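PDB 4IIW: Lmo1499 protein from Listeria monocytogenes, which probably acts as a membrane-bound lytic transglycosylase that cleaves nascent peptidoglycan strands internally and so terminates their elongation. Local coordinates for residues B[70-73]-B[77-80]; B[136-141]-B[188-193]; B[157-162]-B[196-201]; B[259-264]-B[291-296]. All blocks are in the same frame, centred on the assembly; numbering follows the deposited sequence.

The four contacts fall into two regions of the chain. Interaction 1, first in sequence, stands apart in the N-terminal unit, where helix 65-75 meets the loop before strand 83-87 and helices 49-58 and 93-102 pack around them; its centre is about 35 Å from that of interaction 2 and about 48 Å from that of interaction 3. Interactions 2 and 3 alternate along the chain, their centres about 16 Å apart, and join helix 190-204 to helix 135-143 and to the loop at 157-162. Interaction 4 follows, its centre about 20 Å from that of interaction 3, and lies nearest Glu232, predicted to be important for catalysis (about 7 Å between the side chains of Thr261 and Glu232).

Interaction 1. Residues B[70-73]-B[77-80]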
loop_
_atom_site.group_PDB
_atom_site.type_symbol
_atom_site.label_atom_id
_atom_site.label_comp_id
_atom_site.label_asym_id
_atom_site.label_seq_id
_atom_site.Cartn_x
_atom_site.Cartn_y
_atom_site.Cartn_z
ATOM N N PHE B 70 0.873 3.098 8.407
ATOM C CA PHE B 70 0.261 2.105 7.550
ATOM C C PHE B 70 0.871 0.736 7.821
ATOM O O PHE B 70 0.173 -0.254 7.847
ATOM C CB PHE B 70 0.437 2.484 6.069
ATOM C CG PHE B 70 -0.168 1.489 5.122
ATOM C CD1 PHE B 70 -1.516 1.534 4.811
ATOM C CD2 PHE B 70 0.608 0.497 4.548
ATOM C CE1 PHE B 70 -2.065 0.612 3.960
ATOM C CE2 PHE B 70 0.056 -0.425 3.689
ATOM C CZ PHE B 70 -1.272 -0.368 3.396
ATOM N N TYR B 71 2.179 0.681 8.035
ATOM C CA TYR B 71 2.827 -0.605 8.294
ATOM C C TYR B 71 2.236 -1.253 9.538
ATOM O O TYR B 71 1.873 -2.454 9.543
ATOM C CB TYR B 71 4.331 -0.422 8.476
ATOM C CG TYR B 71 5.057 -1.704 8.729
ATOM C CD1 TYR B 71 5.028 -2.304 9.975
ATOM C CD2 TYR B 71 5.800 -2.311 7.729
ATOM C CE1 TYR B 71 5.695 -3.483 10.213
ATOM C CE2 TYR B 71 6.474 -3.489 7.952
ATOM C CZ TYR B 71 6.422 -4.079 9.195
ATOM O OH TYR B 71 7.091 -5.273 9.431
ATOM N N VAL B 72 2.147 -0.438 10.587
ATOM C CA VAL B 72 1.660 -0.892 11.898
ATOM C C VAL B 72 0.240 -1.431 11.807
ATOM O O VAL B 72 -0.079 -2.475 12.358
ATOM C CB VAL B 72 1.695 0.264 12.913
ATOM C CG1 VAL B 72 1.032 -0.129 14.202
ATOM C CG2 VAL B 72 3.121 0.729 13.152
ATOM N N LYS B 73 -0.607 -0.723 11.085
ATOM C CA LYS B 73 -2.003 -1.111 10.956
ATOM C C LYS B 73 -2.166 -2.340 10.054
ATOM O O LYS B 73 -2.931 -3.253 10.397
ATOM C CB LYS B 73 -2.834 0.086 10.460
ATOM C CG LYS B 73 -2.880 1.255 11.458
ATOM C CD LYS B 73 -3.505 2.511 10.865
ATOM C CE LYS B 73 -3.485 3.696 11.862
ATOM N NZ LYS B 73 -4.296 4.881 11.396
ATOM N N ASP B 77 0.276 -4.615 14.266
ATOM C CA ASP B 77 1.259 -4.535 15.347
ATOM C C ASP B 77 0.973 -3.316 16.211
ATOM O O ASP B 77 1.818 -2.415 16.347
ATOM C CB ASP B 77 2.667 -4.384 14.733
ATOM C CG ASP B 77 3.101 -5.614 13.886
ATOM O OD1 ASP B 77 2.688 -6.747 14.194
ATOM O OD2 ASP B 77 3.884 -5.445 12.928
ATOM N N THR B 78 -0.217 -3.279 16.802
ATOM C CA THR B 78 -0.638 -2.115 17.579
ATOM C C THR B 78 -0.227 -2.121 19.062
ATOM O O THR B 78 -0.362 -1.100 19.738
ATOM C CB THR B 78 -2.175 -1.936 17.509
ATOM O OG1 THR B 78 -2.819 -3.104 18.038
ATOM C CG2 THR B 78 -2.616 -1.717 16.083
ATOM N N ASN B 79 0.262 -3.249 19.560
ATOM C CA ASN B 79 0.693 -3.362 20.952
ATOM C C ASN B 79 2.089 -2.753 21.206
ATOM O O ASN B 79 2.984 -3.428 21.702
ATOM C CB ASN B 79 0.664 -4.846 21.391
ATOM C CG ASN B 79 1.556 -5.763 20.507
ATOM O OD1 ASN B 79 1.826 -5.469 19.344
ATOM N ND2 ASN B 79 1.998 -6.877 21.075
ATOM N N LEU B 80 2.265 -1.470 20.903
ATOM C CA LEU B 80 3.568 -0.816 21.055
ATOM C C LEU B 80 3.749 -0.185 22.460
ATOM O O LEU B 80 3.040 0.753 22.845
ATOM C CB LEU B 80 3.754 0.231 19.964
ATOM C CG LEU B 80 3.466 -0.180 18.493
ATOM C CD1 LEU B 80 3.580 1.033 17.554
ATOM C CD2 LEU B 80 4.356 -1.295 17.991
#
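Val72 has CG1 anti to its backbone nitrogen (chi1 172°), which brings that methyl to the loop that follows helix 65-75, while Tyr71, its ring carbon CG likewise anti to the backbone nitrogen, brings its ring obliquely up to the Asp77 carboxylate. The first result is apolar: Val72 CG1 lies 4.4 Å from Leu80 CD1 and 4.4 Å from Thr78 CG2. Valine suits this buried spot, being compact and apolar, and its CG1 reaches both neighbours. The second meeting is mixed in character. Tyr71 CE1 comes within 3.8 Å of Asp77 OD2, and the ring and carboxylate planes are inclined at 43°. The backbone joins the two segments as well: Asp77 N donates to Val72 O at 2.9 Å, in the carbonyl plane, with an N-H...O angle of 140°. This bond spans five residues rather than the four of a regular alpha helix, as befits a chain leaving helix 65-75.

The setting is a beta-alpha-alpha-beta unit, consistent with the LysM-like domain of MltG proteins, and the turn leads from its second helix toward strand 83-87. There Asn79 is the centre of an inverse gamma turn, closed by a weak bond of 2.9 Å from Leu80 N to Thr78 O, after which Leu80 points its side chain toward helix 65-75. Helices 49-58 and 93-102 complete the surroundings: Val72 and Thr78 both touch Ile49, and Leu80 packs on Ile52 and Met100. Asp77 OD1 has a weak hydrogen bond to Gln101 NE2, and the ring of Tyr71 meets that of Tyr74 of a third subunit.

Interaction 2. Residues B[136-141]-B[188-193]; sequences ADVLKT and VSAEQI
The first turn of helix 190-204 is packed against helix 135-143, with Ala190 and Glu191 facing Val138 and Thr141 in a helix-helix contact of modest size. Helix 190-204 is N-capped by Ser189, whose OG accepts from Gln192 N at 3.1 Å, with a nearly straight N-H...O angle of 163°. Serine suits the cap, since its short hydroxyl can reach a backbone N-H that no earlier turn of helix satisfies.

Right after the cap, Ala190 points its methyl at the other helix, and Ala190 CB rests 4.1 Å from Val138 CG2. The small alanine lets the backbones come close, the CA atoms of Val138 and Ala190 being 5.8 Å apart. Ala123 of helix 119-129 also touches Val138. Beside this apolar patch, Glu191 folds back at chi2 (76°), so that its carboxylate meets Thr141 instead of reaching outward. The two side chains cross at about a right angle, and Thr141 OG1 lies 3.0 Å from Glu191 OE2 in a hydrogen bond. The same hydroxyl is 3.1 Å from Asp137 O, one turn earlier in its own helix. Glu191 OE1, for its part, has a weak bond of 3.4 Å with Ser189 OG. Phe147 of helix 145-154 touches both Thr141 and Glu191.

A polar pair, Thr141 with Glu191, thus sits directly next to the apolar pair of Val138 and Ala190. Sitting in the first turn, Glu191 is also placed where the helix dipole would probably stabilise its negative charge.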
loop_
_atom_site.group_PDB
_atom_site.type_symbol
_atom_site.label_atom_id
_atom_site.label_comp_id
_atom_site.label_asym_id
_atom_site.label_seq_id
_atom_site.Cartn_x
_atom_site.Cartn_y
_atom_site.Cartn_z
ATOM N N ALA B 136 5.541 -3.291 42.147
ATOM C CA ALA B 136 4.734 -3.618 43.326
ATOM C C ALA B 136 5.532 -4.354 44.418
ATOM O O ALA B 136 5.332 -4.097 45.599
ATOM C CB ALA B 136 3.494 -4.437 42.914
ATOM N N ASP B 137 6.433 -5.252 44.010
ATOM C CA ASP B 137 7.252 -6.041 44.952
ATOM C C ASP B 137 8.329 -5.208 45.626
ATOM O O ASP B 137 8.600 -5.379 46.819
ATOM C CB ASP B 137 7.941 -7.182 44.227
ATOM C CG ASP B 137 6.977 -8.111 43.557
ATOM O OD1 ASP B 137 5.744 -7.982 43.787
ATOM O OD2 ASP B 137 7.457 -8.977 42.789
ATOM N N VAL B 138 8.967 -4.343 44.837
ATOM C CA VAL B 138 9.994 -3.456 45.329
ATOM C C VAL B 138 9.396 -2.526 46.363
ATOM O O VAL B 138 10.030 -2.239 47.366
ATOM C CB VAL B 138 10.615 -2.627 44.182
ATOM C CG1 VAL B 138 11.593 -1.567 44.719
ATOM C CG2 VAL B 138 11.295 -3.547 43.181
ATOM N N LEU B 139 8.179 -2.041 46.121
ATOM C CA LEU B 139 7.507 -1.183 47.105
ATOM C C LEU B 139 7.181 -1.984 48.362
ATOM O O LEU B 139 7.336 -1.492 49.479
ATOM C CB LEU B 139 6.232 -0.546 46.543
ATOM C CG LEU B 139 6.398 0.664 45.616
ATOM C CD1 LEU B 139 5.028 1.153 45.213
ATOM C CD2 LEU B 139 7.205 1.815 46.265
ATOM N N LYS B 140 6.717 -3.212 48.182
ATOM C CA LYS B 140 6.418 -4.057 49.325
ATOM C C LYS B 140 7.679 -4.328 50.163
ATOM O O LYS B 140 7.630 -4.271 51.381
ATOM C CB LYS B 140 5.810 -5.380 48.881
ATOM C CG LYS B 140 5.426 -6.257 50.056
ATOM C CD LYS B 140 4.686 -7.522 49.622
ATOM C CE LYS B 140 4.230 -8.306 50.848
ATOM N NZ LYS B 140 3.537 -9.559 50.496
ATOM N N THR B 141 8.794 -4.625 49.507
ATOM C CA THR B 141 10.019 -4.902 50.228
ATOM C C THR B 141 10.401 -3.683 51.057
ATOM O O THR B 141 10.743 -3.793 52.224
ATOM C CB THR B 141 11.200 -5.267 49.284
ATOM O OG1 THR B 141 10.936 -6.499 48.600
ATOM C CG2 THR B 141 12.468 -5.432 50.080
ATOM N N VAL B 188 19.939 -9.650 40.948
ATOM C CA VAL B 188 20.003 -8.896 42.158
ATOM C C VAL B 188 18.604 -8.624 42.715
ATOM O O VAL B 188 17.720 -8.166 41.996
ATOM C CB VAL B 188 20.840 -7.637 41.909
ATOM C CG1 VAL B 188 20.583 -6.619 42.912
ATOM C CG2 VAL B 188 22.299 -8.021 41.871
ATOM N N SER B 189 18.416 -8.928 44.001
ATOM C CA SER B 189 17.129 -8.747 44.664
ATOM C C SER B 189 16.949 -7.333 45.104
ATOM O O SER B 189 17.911 -6.613 45.321
ATOM C CB SER B 189 16.998 -9.622 45.906
ATOM O OG SER B 189 17.794 -9.119 46.978
ATOM N N ALA B 190 15.694 -6.953 45.267
ATOM C CA ALA B 190 15.348 -5.634 45.727
ATOM C C ALA B 190 15.986 -5.370 47.108
ATOM O O ALA B 190 16.447 -4.250 47.385
ATOM C CB ALA B 190 13.818 -5.473 45.785
ATOM N N GLU B 191 16.027 -6.407 47.952
ATOM C CA GLU B 191 16.618 -6.281 49.285
ATOM C C GLU B 191 18.097 -5.920 49.209
ATOM O O GLU B 191 18.558 -5.046 49.961
ATOM C CB GLU B 191 16.427 -7.543 50.122
ATOM C CG GLU B 191 14.980 -7.860 50.529
ATOM C CD GLU B 191 14.131 -8.451 49.395
ATOM O OE1 GLU B 191 14.701 -8.852 48.353
ATOM O OE2 GLU B 191 12.890 -8.545 49.564
ATOM N N GLN B 192 18.848 -6.574 48.322
ATOM C CA GLN B 192 20.280 -6.271 48.188
ATOM C C GLN B 192 20.482 -4.832 47.790
ATOM O O GLN B 192 21.326 -4.143 48.345
ATOM C CB GLN B 192 20.975 -7.173 47.149
ATOM C CG GLN B 192 22.443 -6.781 46.932
ATOM C CD GLN B 192 23.271 -7.707 46.015
ATOM O OE1 GLN B 192 24.422 -7.368 45.716
ATOM N NE2 GLN B 192 22.704 -8.850 45.561
ATOM N N ILE B 193 19.697 -4.387 46.812
ATOM C CA ILE B 193 19.808 -3.040 46.288
ATOM C C ILE B 193 19.475 -1.990 47.338
ATOM O O ILE B 193 20.250 -1.043 47.575
ATOM C CB ILE B 193 18.875 -2.857 45.103
ATOM C CG1 ILE B 193 19.307 -3.792 43.961
ATOM C CG2 ILE B 193 18.870 -1.399 44.644
ATOM C CD1 ILE B 193 18.371 -3.800 42.751
#

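Interaction 3. Residues B[157-162]-B[196-201]; sequences ETVTND and EMVKAT
Thr158 lays its CG2 methyl against that of Thr201, the two CG2 atoms 3.9 Å apart and the side chains crossing at an oblique angle. With OG1 at chi1 -64° in Thr158 and -67° in Thr201, CG2 stands anti to the backbone nitrogen in each, which turns the methyls to each other and leaves the hydroxyls to other partners. Thr158 OG1 is hydrogen-bonded to Asp202 OD1 and to Arg209 NH2, while Thr201 OG1 bonds Tyr175 O. Threonine fits both places because a single residue supplies a methyl for packing and a hydroxyl for a buried polar bond.

Next to this pair, Val159 CG2 touches Val198 CG1 at 3.8 Å, the side chains crossing at about a right angle. Val198 and Thr201 are three residues apart on helix 190-204 and so lie on one face of it. Against that face runs the loop leaving helix 145-154, and successive residues of the loop, Thr158 and Val159, supply the two touching methyls. No hydrogen bond links the two segments directly. Helix 145-154 closes the apolar side, with Ile152 on Val159 and Met151 on Val198.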
loop_
_atom_site.group_PDB
_atom_site.type_symbol
_atom_site.label_atom_id
_atom_site.label_comp_id
_atom_site.label_asym_id
_atom_site.label_seq_id
_atom_site.Cartn_x
_atom_site.Cartn_y
_atom_site.Cartn_z
ATOM N N GLU B 157 23.042 2.907 64.127
ATOM C CA GLU B 157 23.373 4.314 64.389
ATOM C C GLU B 157 22.548 5.221 63.469
ATOM O O GLU B 157 22.370 6.407 63.764
ATOM C CB GLU B 157 24.846 4.629 64.103
ATOM C CG GLU B 157 25.895 3.653 64.615
ATOM C CD GLU B 157 25.829 3.419 66.095
ATOM O OE1 GLU B 157 25.280 4.278 66.826
ATOM O OE2 GLU B 157 26.346 2.361 66.528
ATOM N N THR B 158 22.046 4.655 62.368
ATOM C CA THR B 158 21.365 5.423 61.332
ATOM C C THR B 158 19.877 5.219 61.262
ATOM O O THR B 158 19.148 6.189 61.255
ATOM C CB THR B 158 21.985 5.095 59.952
ATOM O OG1 THR B 158 23.353 5.515 59.942
ATOM C CG2 THR B 158 21.259 5.808 58.838
ATOM N N VAL B 159 19.426 3.970 61.162
ATOM C CA VAL B 159 17.992 3.653 61.111
ATOM C C VAL B 159 17.602 3.126 62.473
ATOM O O VAL B 159 17.989 2.033 62.827
ATOM C CB VAL B 159 17.660 2.558 60.045
ATOM C CG1 VAL B 159 16.162 2.374 59.921
ATOM C CG2 VAL B 159 18.246 2.901 58.678
ATOM N N THR B 160 16.833 3.890 63.240
ATOM C CA THR B 160 16.450 3.486 64.595
ATOM C C THR B 160 14.952 3.245 64.707
ATOM O O THR B 160 14.227 3.355 63.718
ATOM C CB THR B 160 16.774 4.600 65.564
ATOM O OG1 THR B 160 15.880 5.705 65.329
ATOM C CG2 THR B 160 18.212 5.054 65.394
ATOM N N ASN B 161 14.480 2.941 65.917
ATOM C CA ASN B 161 13.048 2.775 66.163
ATOM C C ASN B 161 12.214 3.979 65.715
ATOM O O ASN B 161 10.998 3.861 65.552
ATOM C CB ASN B 161 12.754 2.462 67.640
ATOM C CG ASN B 161 13.049 1.006 68.006
ATOM O OD1 ASN B 161 13.493 0.203 67.173
ATOM N ND2 ASN B 161 12.798 0.660 69.254
ATOM N N ASP B 162 12.851 5.128 65.522
ATOM C CA ASP B 162 12.144 6.306 65.040
ATOM C C ASP B 162 11.341 6.019 63.764
ATOM O O ASP B 162 10.234 6.522 63.611
ATOM C CB ASP B 162 13.113 7.498 64.839
ATOM C CG ASP B 162 13.547 8.152 66.185
ATOM O OD1 ASP B 162 12.889 7.893 67.213
ATOM O OD2 ASP B 162 14.528 8.939 66.211
ATOM N N GLU B 196 22.126 -1.531 49.919
ATOM C CA GLU B 196 23.280 -0.708 49.545
ATOM C C GLU B 196 22.998 0.787 49.678
ATOM O O GLU B 196 23.886 1.562 50.014
ATOM C CB GLU B 196 23.775 -1.022 48.136
ATOM C CG GLU B 196 24.410 -2.381 48.030
ATOM C CD GLU B 196 25.671 -2.494 48.871
ATOM O OE1 GLU B 196 26.641 -1.742 48.614
ATOM O OE2 GLU B 196 25.696 -3.358 49.770
HETATM N N MSE B 197 21.763 1.185 49.436
HETATM C CA MSE B 197 21.394 2.583 49.545
HETATM C C MSE B 197 21.320 2.986 51.010
HETATM O O MSE B 197 21.712 4.113 51.370
HETATM C CB MSE B 197 20.074 2.840 48.847
HETATM C CG MSE B 197 20.102 2.480 47.364
HETATM SE SE MSE B 197 18.374 2.782 46.490
HETATM C CE MSE B 197 18.849 2.159 44.723
ATOM N N VAL B 198 20.835 2.085 51.862
ATOM C CA VAL B 198 20.773 2.389 53.288
ATOM C C VAL B 198 22.207 2.478 53.857
ATOM O O VAL B 198 22.509 3.335 54.684
ATOM C CB VAL B 198 19.907 1.377 54.074
ATOM C CG1 VAL B 198 20.035 1.617 55.556
ATOM C CG2 VAL B 198 18.446 1.489 53.647
ATOM N N LYS B 199 23.087 1.612 53.372
ATOM C CA LYS B 199 24.483 1.631 53.779
ATOM C C LYS B 199 25.155 2.925 53.347
ATOM O O LYS B 199 25.953 3.485 54.090
ATOM C CB LYS B 199 25.221 0.411 53.210
ATOM C CG LYS B 199 26.729 0.542 53.188
ATOM C CD LYS B 199 27.423 -0.783 53.123
ATOM C CE LYS B 199 26.956 -1.656 52.002
ATOM N NZ LYS B 199 27.654 -2.974 52.042
ATOM N N ALA B 200 24.848 3.401 52.149
ATOM C CA ALA B 200 25.443 4.655 51.687
ATOM C C ALA B 200 25.046 5.798 52.638
ATOM O O ALA B 200 25.871 6.650 52.971
ATOM C CB ALA B 200 25.019 4.968 50.262
ATOM N N THR B 201 23.790 5.805 53.084
ATOM C CA THR B 201 23.339 6.858 53.984
ATOM C C THR B 201 24.176 6.806 55.258
ATOM O O THR B 201 24.733 7.808 55.668
ATOM C CB THR B 201 21.835 6.742 54.333
ATOM O OG1 THR B 201 21.030 6.988 53.160
ATOM C CG2 THR B 201 21.458 7.743 55.464
#

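Interaction 4. Residues B[259-264]-B[291-296]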
loop_
_atom_site.group_PDB
_atom_site.type_symbol
_atom_site.label_atom_id
_atom_site.label_comp_id
_atom_site.label_asym_id
_atom_site.label_seq_id
_atom_site.Cartn_x
_atom_site.Cartn_y
_atom_site.Cartn_z
ATOM N N ASP B 259 4.539 23.286 50.720
ATOM C CA ASP B 259 3.774 22.528 49.699
ATOM C C ASP B 259 4.249 21.118 49.443
ATOM O O ASP B 259 3.435 20.197 49.379
ATOM C CB ASP B 259 3.738 23.272 48.346
ATOM C CG ASP B 259 2.859 24.508 48.374
ATOM O OD1 ASP B 259 2.352 24.867 49.461
ATOM O OD2 ASP B 259 2.679 25.128 47.304
ATOM N N PRO B 260 5.565 20.938 49.267
ATOM C CA PRO B 260 6.055 19.597 49.030
ATOM C C PRO B 260 5.559 18.572 50.047
ATOM O O PRO B 260 5.394 17.395 49.687
ATOM C CB PRO B 260 7.571 19.766 49.123
ATOM C CG PRO B 260 7.817 21.115 48.619
ATOM C CD PRO B 260 6.645 21.938 49.131
ATOM N N THR B 261 5.336 18.991 51.299
ATOM C CA THR B 261 4.857 18.046 52.308
ATOM C C THR B 261 3.404 17.707 52.024
ATOM O O THR B 261 2.969 16.585 52.277
ATOM C CB THR B 261 5.045 18.532 53.779
ATOM O OG1 THR B 261 4.224 19.679 54.054
ATOM C CG2 THR B 261 6.520 18.836 54.064
ATOM N N VAL B 262 2.654 18.675 51.496
ATOM C CA VAL B 262 1.265 18.429 51.121
ATOM C C VAL B 262 1.220 17.432 49.946
ATOM O O VAL B 262 0.453 16.464 49.964
ATOM C CB VAL B 262 0.533 19.733 50.753
ATOM C CG1 VAL B 262 -0.820 19.428 50.106
ATOM C CG2 VAL B 262 0.372 20.605 51.979
ATOM N N LEU B 263 2.054 17.662 48.937
ATOM C CA LEU B 263 2.108 16.773 47.782
ATOM C C LEU B 263 2.516 15.366 48.215
ATOM O O LEU B 263 1.953 14.379 47.743
ATOM C CB LEU B 263 3.075 17.303 46.711
ATOM C CG LEU B 263 2.730 18.639 46.037
ATOM C CD1 LEU B 263 3.819 19.021 45.055
ATOM C CD2 LEU B 263 1.358 18.603 45.343
ATOM N N TYR B 264 3.491 15.271 49.114
ATOM C CA TYR B 264 3.918 13.969 49.589
ATOM C C TYR B 264 2.777 13.286 50.350
ATOM O O TYR B 264 2.599 12.070 50.246
ATOM C CB TYR B 264 5.164 14.065 50.453
ATOM C CG TYR B 264 5.613 12.715 50.934
ATOM C CD1 TYR B 264 6.349 11.870 50.102
ATOM C CD2 TYR B 264 5.285 12.264 52.210
ATOM C CE1 TYR B 264 6.759 10.614 50.534
ATOM C CE2 TYR B 264 5.686 11.009 52.646
ATOM C CZ TYR B 264 6.424 10.191 51.807
ATOM O OH TYR B 264 6.815 8.963 52.245
ATOM N N GLY B 291 5.051 21.761 63.788
ATOM C CA GLY B 291 6.236 20.903 63.842
ATOM C C GLY B 291 6.651 20.372 62.485
ATOM O O GLY B 291 6.147 20.797 61.447
ATOM N N LEU B 292 7.626 19.477 62.491
ATOM C CA LEU B 292 8.062 18.827 61.275
ATOM C C LEU B 292 7.094 17.690 61.018
ATOM O O LEU B 292 6.385 17.263 61.932
ATOM C CB LEU B 292 9.462 18.238 61.452
ATOM C CG LEU B 292 10.655 19.181 61.505
ATOM C CD1 LEU B 292 11.929 18.387 61.782
ATOM C CD2 LEU B 292 10.767 19.945 60.200
ATOM N N PRO B 293 7.065 17.178 59.780
ATOM C CA PRO B 293 6.231 16.003 59.540
ATOM C C PRO B 293 6.843 14.802 60.282
ATOM O O PRO B 293 7.972 14.895 60.767
ATOM C CB PRO B 293 6.292 15.803 58.031
ATOM C CG PRO B 293 7.194 16.866 57.484
ATOM C CD PRO B 293 7.831 17.601 58.604
ATOM N N PRO B 294 6.118 13.681 60.359
ATOM C CA PRO B 294 6.573 12.481 61.076
ATOM C C PRO B 294 7.874 11.854 60.558
ATOM O O PRO B 294 8.488 11.050 61.252
ATOM C CB PRO B 294 5.413 11.480 60.889
ATOM C CG PRO B 294 4.276 12.261 60.379
ATOM C CD PRO B 294 4.841 13.456 59.669
ATOM N N GLY B 295 8.248 12.180 59.329
ATOM C CA GLY B 295 9.472 11.685 58.722
ATOM C C GLY B 295 9.782 12.487 57.465
ATOM O O GLY B 295 9.032 13.394 57.100
ATOM N N PRO B 296 10.905 12.181 56.814
ATOM C CA PRO B 296 11.306 12.855 55.588
ATOM C C PRO B 296 10.322 12.606 54.466
ATOM O O PRO B 296 9.581 11.611 54.515
ATOM C CB PRO B 296 12.638 12.172 55.239
ATOM C CG PRO B 296 13.135 11.646 56.531
ATOM C CD PRO B 296 11.951 11.273 57.312
#
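Thr261 and Pro293 make the closer half of this contact: Thr261 CG2 meets Pro293 CG at 4.0 Å, a methyl against the outer corner of a proline ring, the two side chains crossing at about a right angle. The threonine places its hydroxyl between backbone nitrogen and carbonyl carbon (chi1 66°), and that rotamer directs CG2 to the proline while OG1 is bonded to Thr286 OG1 and Thr258 O. A residue with both a methyl and a hydroxyl suits this double task.

The other half is looser. Tyr264, one helical turn on, brings CE2 to 4.4 Å from the backbone oxygen of Pro296, an oblique approach with no hydrogen bond. Its ring also meets that of Tyr284, and its OH is held by Glu173 OE1. On the loop, Leu292 and Pro294 do not touch the helix segment and are partly exposed; the buried Pro296 points its ring away and touches through its backbone oxygen. Three prolines within four residues limit the backbone freedom here.

Helix 219-232 backs the loop, since Pro296 packs on His220 and Thr224, and it ends at Glu232. The side chain of Thr261 is about 7 Å from that of Glu232, predicted to be important for catalysis, so helix 259-265 and this proline-rich loop probably form part of the wall of the MltG-type transglycosylase active site.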